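PDB 3HTN: putative DNA binding protein from Bacteroides thetaiotaomicron VPI-5482, which probably binds DNA through a plant- and prokaryote-conserved (PCC) domain and carries metal ions on histidine side chains. Local coordinates for residues N23-I28 against I116-G121; I49-E54 against R73-I78; I85-E90 against S129-R134. All coordinates share one frame; numbering follows the deposited sequence. Where two conformers were deposited one is given.

Contact 1 (N23-I28 against I116-G121)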
loop_
_atom_site.group_PDB
_atom_site.type_symbol
_atom_site.label_atom_id
_atom_site.label_comp_id
_atom_site.label_asym_id
_atom_site.label_seq_id
_atom_site.Cartn_x
_atom_site.Cartn_y
_atom_site.Cartn_z
ATOM N N ASN A 23 -2.165 -8.267 19.115
ATOM C CA ASN A 23 -1.877 -7.910 20.495
ATOM C C ASN A 23 -0.560 -7.169 20.576
ATOM O O ASN A 23 0.365 -7.434 19.809
ATOM C CB ASN A 23 -1.791 -9.155 21.404
ATOM C CG ASN A 23 -3.117 -9.857 21.587
ATOM O OD1 ASN A 23 -4.146 -9.401 21.121
ATOM N ND2 ASN A 23 -3.077 -11.019 22.245
ATOM N N ASN A 24 -0.438 -6.270 21.535
ATOM C CA ASN A 24 0.797 -5.555 21.707
ATOM C C ASN A 24 1.904 -6.533 22.111
ATOM O O ASN A 24 1.645 -7.621 22.665
ATOM C CB ASN A 24 0.637 -4.490 22.778
ATOM C CG ASN A 24 1.665 -3.386 22.674
ATOM O OD1 ASN A 24 2.443 -3.332 21.721
ATOM N ND2 ASN A 24 1.685 -2.495 23.673
ATOM N N HIS A 25 3.143 -6.160 21.817
ATOM C CA HIS A 25 4.324 -6.947 22.179
ATOM C C HIS A 25 4.358 -8.332 21.551
ATOM O O HIS A 25 4.999 -9.246 22.076
ATOM C CB HIS A 25 4.448 -7.078 23.707
ATOM C CG HIS A 25 4.300 -5.785 24.425
ATOM N ND1 HIS A 25 5.104 -4.702 24.163
ATOM C CD2 HIS A 25 3.449 -5.401 25.400
ATOM C CE1 HIS A 25 4.763 -3.704 24.955
ATOM N NE2 HIS A 25 3.748 -4.097 25.702
ATOM N N THR A 26 3.689 -8.481 20.417
ATOM C CA THR A 26 3.567 -9.742 19.727
ATOM C C THR A 26 4.270 -9.643 18.389
ATOM O O THR A 26 4.253 -8.573 17.771
ATOM C CB THR A 26 2.080 -10.028 19.533
ATOM O OG1 THR A 26 1.457 -10.054 20.831
ATOM C CG2 THR A 26 1.828 -11.344 18.849
ATOM N N GLU A 27 4.893 -10.736 17.951
ATOM C CA GLU A 27 5.570 -10.782 16.669
ATOM C C GLU A 27 4.483 -10.915 15.592
ATOM O O GLU A 27 3.729 -11.899 15.557
ATOM C CB GLU A 27 6.625 -11.897 16.629
ATOM C CG GLU A 27 7.667 -11.654 15.547
ATOM C CD GLU A 27 7.156 -11.990 14.189
ATOM O OE1 GLU A 27 6.870 -13.183 13.967
ATOM O OE2 GLU A 27 7.011 -11.069 13.385
ATOM N N ILE A 28 4.442 -9.917 14.720
ATOM C CA ILE A 28 3.326 -9.737 13.772
ATOM C C ILE A 28 3.211 -10.826 12.704
ATOM O O ILE A 28 2.103 -11.230 12.320
ATOM C CB ILE A 28 3.435 -8.339 13.133
ATOM C CG1 ILE A 28 3.180 -7.266 14.195
ATOM C CG2 ILE A 28 2.462 -8.163 11.954
ATOM C CD1 ILE A 28 3.544 -5.849 13.754
ATOM N N ILE A 116 8.139 -6.927 15.958
ATOM C CA ILE A 116 7.487 -7.000 17.268
ATOM C C ILE A 116 6.704 -5.720 17.508
ATOM O O ILE A 116 7.288 -4.635 17.581
ATOM C CB ILE A 116 8.506 -7.206 18.405
ATOM C CG1 ILE A 116 9.301 -8.504 18.174
ATOM C CG2 ILE A 116 7.789 -7.229 19.773
ATOM C CD1 ILE A 116 10.471 -8.712 19.175
ATOM N N GLN A 117 5.385 -5.850 17.637
ATOM C CA GLN A 117 4.535 -4.713 17.884
ATOM C C GLN A 117 4.858 -3.995 19.186
ATOM O O GLN A 117 5.166 -4.612 20.199
ATOM C CB GLN A 117 3.092 -5.171 17.856
ATOM C CG GLN A 117 2.045 -4.072 17.943
ATOM C CD GLN A 117 0.707 -4.581 17.619
ATOM O OE1 GLN A 117 0.545 -5.334 16.662
ATOM N NE2 GLN A 117 -0.277 -4.172 18.390
ATOM N N ASN A 118 4.780 -2.679 19.126
ATOM C CA ASN A 118 4.925 -1.814 20.292
ATOM C C ASN A 118 4.016 -0.608 20.067
ATOM O O ASN A 118 4.449 0.474 19.657
ATOM C CB ASN A 118 6.381 -1.415 20.515
ATOM C CG ASN A 118 6.594 -0.858 21.894
ATOM O OD1 ASN A 118 5.992 -1.350 22.850
ATOM N ND2 ASN A 118 7.406 0.184 22.013
ATOM N N GLY A 119 2.733 -0.827 20.343
ATOM C CA GLY A 119 1.664 0.130 20.047
ATOM C C GLY A 119 0.523 -0.668 19.438
ATOM O O GLY A 119 0.182 -1.746 19.941
ATOM N N ALA A 120 -0.039 -0.161 18.345
ATOM C CA ALA A 120 -1.167 -0.755 17.646
ATOM C C ALA A 120 -0.704 -1.582 16.483
ATOM O O ALA A 120 0.427 -1.423 15.990
ATOM C CB ALA A 120 -2.090 0.363 17.142
ATOM N N GLY A 121 -1.590 -2.443 16.008
ATOM C CA GLY A 121 -1.331 -3.292 14.858
ATOM C C GLY A 121 -2.645 -3.616 14.183
ATOM O O GLY A 121 -3.413 -4.446 14.687
HETATM O O HOH W 1 3.629 -0.285 23.767
HETATM O O HOH W 2 6.970 -4.539 22.235
#
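Asn24 reaches over the corner at Asn118 and Gly119 and takes the backbone N-H of Gly119 on its OD1 at 2.9 Å, a nearly straight bond (166°) whose donor stands above the plane of the amide. With chi1 at -159° its CG lies beside its own carbonyl carbon, which carries the amide across to the corner. ND2 turns to a water that donates to Asn118 OD1. A second water links His25 ND1 to Gln117 O, and the His25 ring, its CE1 3.4 Å from Asn118 OD1, has Asn24 ND2 over the rim of one of its faces. Backbone bonds carry the rest: Gln117 N gives a straight bond to Thr26 O at 3.0 Å, while His25 N to Gln117 O is weak. The extended side chain of Gln117 runs alongside Asn23 O, and NE2 donates to Gly119 O at 2.9 Å and to Ile22 O. A leucine in place of Gln117 would probably leave Gly119 O and Ile22 O without this donor and the corner freer to shift. Farther out, Gln75 OE1 holds Asn118 ND2, and the Glu27 carboxylate takes Ala115 N as well as the helix-start N-H groups of Val29 and Lys30. The elements are a type II beta turn from Asn23 to Thr26, followed by a helix N-cap, laid against the bend between strands 107-117 and 120-127 of the PCC domain.

Contact 2 (I49-E54 against R73-I78); sequences IGAIGE and REQMEI
Ile52 overlaps two side chains of the facing strand at once: its CG2 meets Ile78 CD1 at 3.6 Å, the two chains crossing at about a right angle, and its CG1 lies against Met76 CB at 3.8 Å. These strands, 49-52 and 76-78, are antiparallel neighbours in the large sheet of the PCC domain, their directions 161° apart. Chi1 of Ile52 is 61°, with CG1 between the backbone N and the carbonyl carbon; this places CG2 anti to the carbonyl carbon, against Ile78, while CD1 reaches CE of Met76, a selenomethionine. Ile28 of helix 28-39 packs on both Ile52 and Ile78, so this face of the sheet turns to the helix, with Ala115 and Ile98 of other strands alongside.

The backbones hold the pairing in register. Ile52 and Met76 form a hydrogen-bonded pair, Ile52 N giving to Met76 O at 2.9 Å and Met76 N to Ile52 O at 2.8 Å, and Ile78 N adds a bond to Gly50 O. At Gly53 the chain turns a corner, and Glu74 N makes only a weak bond to Gly53 O. There the aliphatic part of Arg73 runs beside Glu54 in the same direction, yet their charged ends do not meet.

On the other face, the methyl of Ala51 sits between Gln75 and Glu77 in a non-hydrogen-bonded pair with Glu77. Gln75 folds back through a bend at chi2 of 66° and lays its amide by Ile52 O, its oxygen already engaged by Asn118. Pro62 and His97 of the second subunit pack on Gln75 and Glu77, placing this face at a subunit boundary near a bound iron ion. The carboxylate of Glu77 bends back over Ala51, with OE1 3.4 Å from Ala51 CB.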
loop_
_atom_site.group_PDB
_atom_site.type_symbol
_atom_site.label_atom_id
_atom_site.label_comp_id
_atom_site.label_asym_id
_atom_site.label_seq_id
_atom_site.Cartn_x
_atom_site.Cartn_y
_atom_site.Cartn_z
ATOM N N ILE A 49 -1.183 -1.183 9.048
ATOM C CA ILE A 49 -0.354 -0.169 9.687
ATOM C C ILE A 49 -0.254 -0.481 11.170
ATOM O O ILE A 49 -1.016 -1.301 11.724
ATOM C CB ILE A 49 -0.927 1.275 9.444
ATOM C CG1 ILE A 49 -2.368 1.419 9.976
ATOM C CG2 ILE A 49 -0.870 1.646 7.976
ATOM C CD1 ILE A 49 -2.872 2.868 10.022
ATOM N N GLY A 50 0.676 0.188 11.849
ATOM C CA GLY A 50 0.888 -0.038 13.253
ATOM C C GLY A 50 2.249 0.516 13.643
ATOM O O GLY A 50 2.848 1.278 12.886
ATOM N N ALA A 51 2.690 0.162 14.839
ATOM C CA ALA A 51 3.976 0.588 15.376
ATOM C C ALA A 51 4.664 -0.601 16.008
ATOM O O ALA A 51 4.016 -1.542 16.513
ATOM C CB ALA A 51 3.801 1.724 16.375
ATOM N N ILE A 52 5.994 -0.575 15.915
ATOM C CA ILE A 52 6.843 -1.696 16.287
ATOM C C ILE A 52 8.097 -1.224 17.011
ATOM O O ILE A 52 8.503 -0.075 16.911
ATOM C CB ILE A 52 7.263 -2.538 15.066
ATOM C CG1 ILE A 52 8.053 -1.704 14.061
ATOM C CG2 ILE A 52 6.040 -3.157 14.388
ATOM C CD1 ILE A 52 8.573 -2.470 12.880
ATOM N N GLY A 53 8.673 -2.142 17.775
ATOM C CA GLY A 53 9.931 -1.931 18.496
ATOM C C GLY A 53 11.109 -2.751 18.028
ATOM O O GLY A 53 12.237 -2.578 18.538
ATOM N N GLU A 54 10.870 -3.619 17.044
ATOM C CA GLU A 54 11.916 -4.447 16.461
ATOM C C GLU A 54 11.439 -4.877 15.080
ATOM O O GLU A 54 10.258 -5.145 14.891
ATOM C CB GLU A 54 12.230 -5.650 17.353
ATOM C CG GLU A 54 13.494 -6.391 16.954
ATOM C CD GLU A 54 14.068 -7.228 18.079
ATOM O OE1 GLU A 54 14.160 -6.718 19.228
ATOM O OE2 GLU A 54 14.443 -8.392 17.809
ATOM N N ARG A 73 16.461 -2.375 16.133
ATOM C CA ARG A 73 15.966 -2.399 17.493
ATOM C C ARG A 73 15.766 -0.976 17.968
ATOM O O ARG A 73 16.638 -0.362 18.565
ATOM C CB ARG A 73 16.961 -3.154 18.356
ATOM C CG ARG A 73 17.020 -4.611 17.925
ATOM C CD ARG A 73 17.823 -5.423 18.874
ATOM N NE ARG A 73 19.244 -5.138 18.718
ATOM C CZ ARG A 73 20.194 -5.632 19.505
ATOM N NH1 ARG A 73 19.907 -6.482 20.476
ATOM N NH2 ARG A 73 21.451 -5.300 19.303
ATOM N N GLU A 74 14.594 -0.461 17.633
ATOM C CA GLU A 74 14.207 0.924 17.854
ATOM C C GLU A 74 12.717 1.053 17.600
ATOM O O GLU A 74 12.114 0.161 16.997
ATOM C CB GLU A 74 14.986 1.820 16.878
ATOM C CG GLU A 74 14.669 1.568 15.421
ATOM C CD GLU A 74 15.607 2.263 14.515
ATOM O OE1 GLU A 74 16.698 1.719 14.290
ATOM O OE2 GLU A 74 15.281 3.356 14.018
ATOM N N GLN A 75 12.143 2.179 17.974
ATOM C CA GLN A 75 10.735 2.414 17.749
ATOM C C GLN A 75 10.546 2.829 16.288
ATOM O O GLN A 75 11.299 3.662 15.762
ATOM C CB GLN A 75 10.188 3.486 18.689
ATOM C CG GLN A 75 8.716 3.667 18.613
ATOM C CD GLN A 75 7.922 2.463 19.098
ATOM O OE1 GLN A 75 8.447 1.612 19.818
ATOM N NE2 GLN A 75 6.639 2.420 18.772
HETATM N N MSE A 76 9.589 2.214 15.614
HETATM C CA MSE A 76 9.298 2.538 14.231
HETATM C C MSE A 76 7.803 2.517 13.996
HETATM O O MSE A 76 7.087 1.732 14.619
HETATM C CB MSE A 76 9.946 1.504 13.267
HETATM C CG MSE A 76 11.457 1.548 13.279
HETATM SE SE MSE A 76 12.310 -0.002 12.534
HETATM C CE MSE A 76 12.081 -1.177 14.135
ATOM N N GLU A 77 7.350 3.328 13.048
ATOM C CA GLU A 77 5.972 3.294 12.573
ATOM C C GLU A 77 5.905 2.480 11.302
ATOM O O GLU A 77 6.748 2.682 10.417
ATOM C CB GLU A 77 5.500 4.701 12.265
ATOM C CG GLU A 77 5.241 5.554 13.536
ATOM C CD GLU A 77 4.082 5.073 14.428
ATOM O OE1 GLU A 77 3.303 4.155 14.047
ATOM O OE2 GLU A 77 3.954 5.611 15.560
ATOM N N ILE A 78 4.971 1.548 11.191
ATOM C CA ILE A 78 4.744 0.856 9.949
ATOM C C ILE A 78 3.888 1.757 9.069
ATOM O O ILE A 78 2.674 1.936 9.337
ATOM C CB ILE A 78 3.996 -0.471 10.149
ATOM C CG1 ILE A 78 4.737 -1.412 11.111
ATOM C CG2 ILE A 78 3.769 -1.141 8.775
ATOM C CD1 ILE A 78 3.983 -2.685 11.465
#

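Contact 3 (I85-E90 against S129-R134). With SO4 (sulfate ion), chain G.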
loop_
_atom_site.group_PDB
_atom_site.type_symbol
_atom_site.label_atom_id
_atom_site.label_comp_id
_atom_site.label_asym_id
_atom_site.label_seq_id
_atom_site.Cartn_x
_atom_site.Cartn_y
_atom_site.Cartn_z
ATOM N N ILE A 85 -1.148 -14.013 0.569
ATOM C CA ILE A 85 -1.316 -15.275 1.228
ATOM C C ILE A 85 -1.469 -16.292 0.131
ATOM O O ILE A 85 -2.150 -16.053 -0.882
ATOM C CB ILE A 85 -2.625 -15.319 2.073
ATOM C CG1 ILE A 85 -2.669 -14.163 3.092
ATOM C CG2 ILE A 85 -2.794 -16.676 2.751
ATOM C CD1 ILE A 85 -4.072 -13.834 3.587
ATOM N N SER A 86 -0.840 -17.443 0.342
ATOM C CA SER A 86 -0.931 -18.575 -0.567
ATOM C C SER A 86 -0.655 -19.807 0.282
ATOM O O SER A 86 -0.641 -19.708 1.515
ATOM C CB SER A 86 0.060 -18.391 -1.739
ATOM O OG SER A 86 1.385 -18.157 -1.300
ATOM N N SER A 87 -0.448 -20.965 -0.342
ATOM C CA SER A 87 -0.035 -22.150 0.404
ATOM C C SER A 87 1.234 -22.742 -0.192
ATOM O O SER A 87 1.521 -22.586 -1.382
ATOM C CB SER A 87 -1.126 -23.229 0.433
ATOM O OG SER A 87 -1.465 -23.618 -0.883
HETATM N N MSE A 88 2.006 -23.385 0.678
HETATM C CA MSE A 88 3.181 -24.132 0.274
HETATM C C MSE A 88 3.433 -25.256 1.274
HETATM O O MSE A 88 3.331 -25.043 2.482
HETATM C CB MSE A 88 4.369 -23.183 0.200
HETATM C CG MSE A 88 5.602 -23.761 -0.370
HETATM SE SE MSE A 88 6.845 -22.367 -0.928
HETATM C CE MSE A 88 7.502 -23.503 -2.262
ATOM N N ASN A 89 3.762 -26.444 0.765
ATOM C CA ASN A 89 4.109 -27.604 1.611
ATOM C C ASN A 89 3.137 -27.809 2.774
ATOM O O ASN A 89 3.554 -27.879 3.939
ATOM C CB ASN A 89 5.541 -27.445 2.143
ATOM N N GLU A 90 1.843 -27.839 2.437
ATOM C CA GLU A 90 0.756 -28.031 3.387
ATOM C C GLU A 90 0.632 -26.950 4.495
ATOM O O GLU A 90 0.044 -27.208 5.550
ATOM C CB GLU A 90 0.876 -29.430 4.021
ATOM N N SER A 129 -10.808 -17.315 -0.820
ATOM C CA SER A 129 -11.537 -18.584 -0.889
ATOM C C SER A 129 -11.141 -19.440 -2.091
ATOM O O SER A 129 -11.977 -20.158 -2.645
ATOM C CB SER A 129 -13.068 -18.340 -0.884
ATOM O OG SER A 129 -13.466 -17.677 0.284
ATOM N N GLU A 130 -9.882 -19.368 -2.493
ATOM C CA GLU A 130 -9.367 -20.135 -3.630
ATOM C C GLU A 130 -7.935 -20.548 -3.336
ATOM O O GLU A 130 -7.208 -19.836 -2.661
ATOM C CB GLU A 130 -9.322 -19.289 -4.894
ATOM C CG GLU A 130 -10.630 -18.767 -5.410
ATOM C CD GLU A 130 -11.440 -19.784 -6.161
ATOM O OE1 GLU A 130 -11.033 -20.965 -6.222
ATOM O OE2 GLU A 130 -12.495 -19.387 -6.702
ATOM N N ARG A 131 -7.520 -21.679 -3.892
ATOM C CA ARG A 131 -6.151 -22.172 -3.723
ATOM C C ARG A 131 -5.187 -21.401 -4.612
ATOM O O ARG A 131 -5.493 -21.152 -5.767
ATOM C CB ARG A 131 -6.074 -23.659 -4.086
ATOM C CG ARG A 131 -4.667 -24.260 -4.224
ATOM C CD ARG A 131 -4.756 -25.732 -4.554
ATOM N NE ARG A 131 -3.431 -26.329 -4.745
ATOM C CZ ARG A 131 -2.613 -26.698 -3.760
ATOM N NH1 ARG A 131 -2.964 -26.513 -2.492
ATOM N NH2 ARG A 131 -1.437 -27.262 -4.041
ATOM N N ILE A 132 -4.050 -20.994 -4.054
ATOM C CA ILE A 132 -2.912 -20.466 -4.841
ATOM C C ILE A 132 -1.686 -21.042 -4.169
ATOM O O ILE A 132 -1.469 -20.821 -2.982
ATOM C CB ILE A 132 -2.787 -18.938 -4.878
ATOM C CG1 ILE A 132 -4.041 -18.298 -5.479
ATOM C CG2 ILE A 132 -1.561 -18.541 -5.702
ATOM C CD1 ILE A 132 -3.995 -16.767 -5.487
ATOM N N SER A 133 -0.913 -21.824 -4.910
ATOM C CA SER A 133 0.279 -22.476 -4.390
ATOM C C SER A 133 1.519 -21.811 -4.952
ATOM O O SER A 133 1.461 -20.751 -5.601
ATOM C CB SER A 133 0.263 -23.976 -4.729
ATOM O OG SER A 133 1.318 -24.712 -4.086
ATOM N N ARG A 134 2.653 -22.417 -4.637
ATOM C CA ARG A 134 3.938 -21.931 -5.054
ATOM C C ARG A 134 4.881 -23.063 -5.297
ATOM O O ARG A 134 4.737 -24.143 -4.729
ATOM C CB ARG A 134 4.526 -21.080 -3.960
ATOM C CG ARG A 134 3.864 -19.752 -3.894
ATOM C CD ARG A 134 4.610 -18.905 -3.019
ATOM N NE ARG A 134 3.899 -17.686 -2.725
ATOM C CZ ARG A 134 4.144 -16.505 -3.260
ATOM N NH1 ARG A 134 5.047 -16.363 -4.177
ATOM N NH2 ARG A 134 3.458 -15.454 -2.840
HETATM S S SO4 G . 0.593 -26.808 -1.003
HETATM O O1 SO4 G . 1.946 -27.259 -1.433
HETATM O O2 SO4 G . 0.598 -26.623 0.471
HETATM O O3 SO4 G . -0.407 -27.824 -1.330
HETATM O O4 SO4 G . 0.164 -25.643 -1.778
HETATM O O HOH W 3 1.895 -15.753 -0.187
HETATM O O HOH W 4 -3.752 -22.188 -1.371
HETATM O O HOH W 5 -4.685 -24.789 -0.835
#
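Ser86 and Ser87 both hold OG between the backbone N and the carbonyl carbon (chi1 54° and 59°), yet successive strand residues present these hydroxyls to different partners: Ser86 OG to Arg134, Ser87 OG to a sulfate. Ser133, with OG swung opposite its backbone N at -172°, reaches the same anion from the other segment. Ser87 OG and Ser133 OG both donate to sulfate O4, each at 2.7 Å, and thus grip one oxygen from two chain segments. Arg131 comes in extended, its guanidinium edge toward the ion, so that NH1 and NH2 both donate to O3, at 3.1 and 3.0 Å. One face of the same guanidinium lies over Ser133 CB. At the end of the strand, Glu90 N points a backbone N-H at sulfate O2, while the bond from Asn89 N to O1 is weak. The ion probably comes from the crystallisation liquor, but the serines, arginine and turn amides form a small anion site here.

Away from the sulfate, Arg134 NE donates to Ser86 OG at 2.9 Å, with the hydroxyl slightly tilted from the guanidinium plane, and a water joins Ser86 OG to Arg134 NH2. The extended arm of Arg134 is crossed at about a right angle by Met88, a selenomethionine, whose SE lies 4.0 Å from Arg134 CB. Ser87 N binds Ile132 O at 2.8 Å.

Tyr93 of strand 91-101 touches Ser86, Met88 and Arg134. Tyr145 of strand 142-146 makes a cation-pi contact with Arg134, whose NH1 forms a salt bridge with Glu122 of the third subunit. The end of strand 76-88 is thereby joined to the start of strand 133-137 in the small two-stranded sheet and to the third subunit.

Contacts 1 and 2 are neighbours, their centres 8 Å apart, and contact 2 is nested along the chain inside the loop closed by contact 1. They touch directly, for example through the backbone pair Ile116 O and Gly53 N, and strands 120-127 and 44-52 adjoin in the large antiparallel sheet. Contact 3 lies on the opposite side of the chain's centre, about 26 Å from contact 1 and 29 Å from contact 2 between centres. It follows contact 2 in sequence, and its segments alternate with those of contact 1. Strand 76-88, interrupted by a bulge or short loop, runs from contact 2 to contact 3. Contacts 1 and 2 meet the second subunit and contact 3 the third, consistent with opposite sides of the chain facing different partners.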